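Local coordinates for peptidoglycan-recognition protein (Apis mellifera, PDB 5XZ3), which probably recognises bacterial peptidoglycan as a sensor of innate immunity, through a domain of the N-acetylmuramoyl-L-alanine amidase family, at residues I103-I108 and H125-C130. Numbering follows the deposited sequence.
Sequences ISIAFI and HKLILC
I105, on strand 102-107, pushes its CD1 methyl against L127 and I128 of helix 118-133, joining the central strand of the mixed beta sheet to a helix that packs on one of its faces. This is the alpha/beta core of the amidase-like PGRP fold. The backbones stay well apart, with I105 CA and L127 CA separated by 8.8 Å, and side chains alone bridge the space.

I105 does this by extension. With CG1 anti to its own carbonyl carbon (chi1 -60°) and CD1 continuing the zigzag (chi2 176°), the long branch runs straight out from the strand. L127 answers from the helix: its CG is anti to the backbone N (chi1 -177°), and CD2, the methyl that carries on the extended line, is the one that reaches I105. The two side chains run roughly antiparallel and overlap at their ends, with L127 CD2 beside the last two carbons of the I105 branch, 3.9 Å from I105 CG1.

I128 sets off at an angle to the strand, but its CG1 branch comes round to the same methyl and lies crosswise beyond the end of the I105 side chain. I128 CD1 adds a looser touch, 4.0 Å from I105 CD1. No hydrogen bond crosses the contact, so apolar packing does the work, and all three residues are buried. A124 on the helix, with V34, I36 and I76 on the flanking strands, closes in around I105, while L127 also reaches F74.

At the centre, I105 CD1 sits equally close to both helix residues, 3.7 Å from L127 CD2 and 3.7 Å from I128 CG1.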
ATOM      1  N   ILE A 103       5.845  -1.999  -5.137  1.00 24.37           N
ATOM      2  CA  ILE A 103       5.155  -2.162  -3.866  1.00 24.26           C
ATOM      3  C   ILE A 103       3.707  -1.737  -4.116  1.00 24.45           C
ATOM      4  O   ILE A 103       3.427  -1.020  -5.093  1.00 23.67           O
ATOM      5  CB  ILE A 103       5.795  -1.337  -2.732  1.00 26.17           C
ATOM      6  CG1 ILE A 103       5.930   0.125  -3.129  1.00 26.13           C
ATOM      7  CG2 ILE A 103       7.164  -1.925  -2.305  1.00 26.71           C
ATOM      8  CD1 ILE A 103       5.607   1.059  -1.989  1.00 28.36           C
ATOM      9  N   SER A 104       2.800  -2.185  -3.258  1.00 23.49           N
ATOM     10  CA  SER A 104       1.441  -1.682  -3.298  1.00 24.24           C
ATOM     11  C   SER A 104       1.130  -0.850  -2.067  1.00 24.77           C
ATOM     12  O   SER A 104       1.655  -1.108  -0.972  1.00 26.10           O
ATOM     13  CB  SER A 104       0.433  -2.814  -3.470  1.00 24.61           C
ATOM     14  OG  SER A 104       0.570  -3.797  -2.434  1.00 25.31           O
ATOM     15  N   ILE A 105       0.297   0.175  -2.256  1.00 24.12           N
ATOM     16  CA  ILE A 105      -0.189   0.977  -1.139  1.00 23.67           C
ATOM     17  C   ILE A 105      -1.708   0.823  -1.181  1.00 24.29           C
ATOM     18  O   ILE A 105      -2.354   1.241  -2.154  1.00 23.79           O
ATOM     19  CB  ILE A 105       0.225   2.457  -1.241  1.00 23.90           C
ATOM     20  CG1 ILE A 105       1.775   2.590  -1.268  1.00 24.17           C
ATOM     21  CG2 ILE A 105      -0.399   3.259  -0.093  1.00 25.11           C
ATOM     22  CD1 ILE A 105       2.328   4.001  -1.457  1.00 24.32           C
ATOM     23  N   ALA A 106      -2.258   0.189  -0.149  1.00 23.06           N
ATOM     24  CA  ALA A 106      -3.671  -0.127  -0.150  1.00 23.66           C
ATOM     25  C   ALA A 106      -4.385   0.761   0.851  1.00 23.90           C
ATOM     26  O   ALA A 106      -4.138   0.689   2.056  1.00 23.70           O
ATOM     27  CB  ALA A 106      -3.929  -1.609   0.153  1.00 23.31           C
ATOM     28  N   PHE A 107      -5.293   1.583   0.333  1.00 23.48           N
ATOM     29  CA  PHE A 107      -6.161   2.421   1.153  1.00 24.07           C
ATOM     30  C   PHE A 107      -7.289   1.533   1.678  1.00 24.58           C
ATOM     31  O   PHE A 107      -7.988   0.893   0.897  1.00 25.41           O
ATOM     32  CB  PHE A 107      -6.763   3.542   0.290  1.00 24.54           C
ATOM     33  CG  PHE A 107      -5.813   4.672  -0.014  1.00 25.03           C
ATOM     34  CD1 PHE A 107      -4.712   4.491  -0.870  1.00 24.69           C
ATOM     35  CD2 PHE A 107      -6.049   5.947   0.520  1.00 25.06           C
ATOM     36  CE1 PHE A 107      -3.853   5.558  -1.158  1.00 24.17           C
ATOM     37  CE2 PHE A 107      -5.194   7.005   0.239  1.00 25.10           C
ATOM     38  CZ  PHE A 107      -4.098   6.810  -0.604  1.00 24.95           C
ATOM     39  N   ILE A 108      -7.448   1.489   2.995  1.00 25.34           N
ATOM     40  CA  ILE A 108      -8.443   0.612   3.625  1.00 26.01           C
ATOM     41  C   ILE A 108      -9.827   1.240   3.432  1.00 26.38           C
ATOM     42  O   ILE A 108     -10.110   2.291   3.957  1.00 26.36           O
ATOM     43  CB  ILE A 108      -8.110   0.344   5.114  1.00 26.57           C
ATOM     44  CG1 ILE A 108      -6.780  -0.437   5.227  1.00 26.38           C
ATOM     45  CG2 ILE A 108      -9.238  -0.429   5.809  1.00 26.57           C
ATOM     46  CD1 ILE A 108      -6.100  -0.290   6.577  1.00 27.28           C
ATOM     47  N   HIS A 125       1.220   9.652   0.138  1.00 27.49           N
ATOM     48  CA  HIS A 125       2.186  10.453  -0.623  1.00 29.56           C
ATOM     49  C   HIS A 125       3.521  10.602   0.113  1.00 30.15           C
ATOM     50  O   HIS A 125       4.599  10.525  -0.512  1.00 28.74           O
ATOM     51  CB  HIS A 125       1.629  11.811  -1.016  1.00 30.70           C
ATOM     52  CG  HIS A 125       2.472  12.502  -2.036  1.00 31.97           C
ATOM     53  ND1 HIS A 125       2.516  12.096  -3.351  1.00 32.66           N
ATOM     54  CD2 HIS A 125       3.362  13.511  -1.921  1.00 33.25           C
ATOM     55  CE1 HIS A 125       3.360  12.864  -4.019  1.00 33.16           C
ATOM     56  NE2 HIS A 125       3.885  13.734  -3.175  1.00 35.32           N
ATOM     57  N   LYS A 126       3.448  10.761   1.437  1.00 30.58           N
ATOM     58  CA  LYS A 126       4.656  10.805   2.267  1.00 32.15           C
ATOM     59  C   LYS A 126       5.415   9.479   2.201  1.00 30.17           C
ATOM     60  O   LYS A 126       6.653   9.472   2.185  1.00 29.55           O
ATOM     61  CB  LYS A 126       4.346  11.168   3.724  1.00 35.00           C
ATOM     62  CG  LYS A 126       4.073  12.646   3.969  1.00 39.59           C
ATOM     63  CD  LYS A 126       3.797  12.893   5.455  1.00 41.43           C
ATOM     64  CE  LYS A 126       2.753  13.982   5.685  1.00 44.13           C
ATOM     65  NZ  LYS A 126       2.537  14.247   7.142  1.00 45.92           N
ATOM     66  N   LEU A 127       4.677   8.369   2.130  1.00 28.22           N
ATOM     67  CA  LEU A 127       5.300   7.067   2.050  1.00 27.48           C
ATOM     68  C   LEU A 127       6.125   6.935   0.765  1.00 26.59           C
ATOM     69  O   LEU A 127       7.221   6.369   0.781  1.00 26.70           O
ATOM     70  CB  LEU A 127       4.251   5.966   2.135  1.00 26.87           C
ATOM     71  CG  LEU A 127       4.738   4.523   2.137  1.00 26.34           C
ATOM     72  CD1 LEU A 127       5.601   4.174   3.338  1.00 26.50           C
ATOM     73  CD2 LEU A 127       3.528   3.598   2.057  1.00 25.66           C
ATOM     74  N   ILE A 128       5.586   7.461  -0.329  1.00 25.33           N
ATOM     75  CA  ILE A 128       6.257   7.431  -1.621  1.00 25.58           C
ATOM     76  C   ILE A 128       7.564   8.239  -1.553  1.00 26.38           C
ATOM     77  O   ILE A 128       8.640   7.738  -1.936  1.00 25.33           O
ATOM     78  CB  ILE A 128       5.311   7.883  -2.765  1.00 25.18           C
ATOM     79  CG1 ILE A 128       4.253   6.788  -3.007  1.00 25.57           C
ATOM     80  CG2 ILE A 128       6.098   8.137  -4.055  1.00 25.66           C
ATOM     81  CD1 ILE A 128       2.994   7.259  -3.716  1.00 25.61           C
ATOM     82  N   LEU A 129       7.475   9.452  -1.019  1.00 26.59           N
ATOM     83  CA  LEU A 129       8.664  10.293  -0.824  1.00 28.00           C
ATOM     84  C   LEU A 129       9.724   9.634   0.069  1.00 28.52           C
ATOM     85  O   LEU A 129      10.903   9.685  -0.255  1.00 28.52           O
ATOM     86  CB  LEU A 129       8.268  11.687  -0.305  1.00 29.44           C
ATOM     87  CG  LEU A 129       7.399  12.573  -1.242  1.00 30.19           C
ATOM     88  CD1 LEU A 129       7.051  13.885  -0.545  1.00 31.68           C
ATOM     89  CD2 LEU A 129       8.056  12.867  -2.589  1.00 31.27           C
ATOM     90  N   CYS A 130       9.298   9.015   1.172  1.00 28.70           N
ATOM     91  CA  CYS A 130      10.193   8.234   2.034  1.00 30.34           C
ATOM     92  C   CYS A 130      10.955   7.151   1.280  1.00 27.94           C
ATOM     93  O   CYS A 130      12.178   7.038   1.427  1.00 27.74           O
ATOM     94  CB  CYS A 130       9.423   7.594   3.185  1.00 34.01           C
ATOM     95  SG  CYS A 130      10.450   6.463   4.152  1.00 45.59           S
TER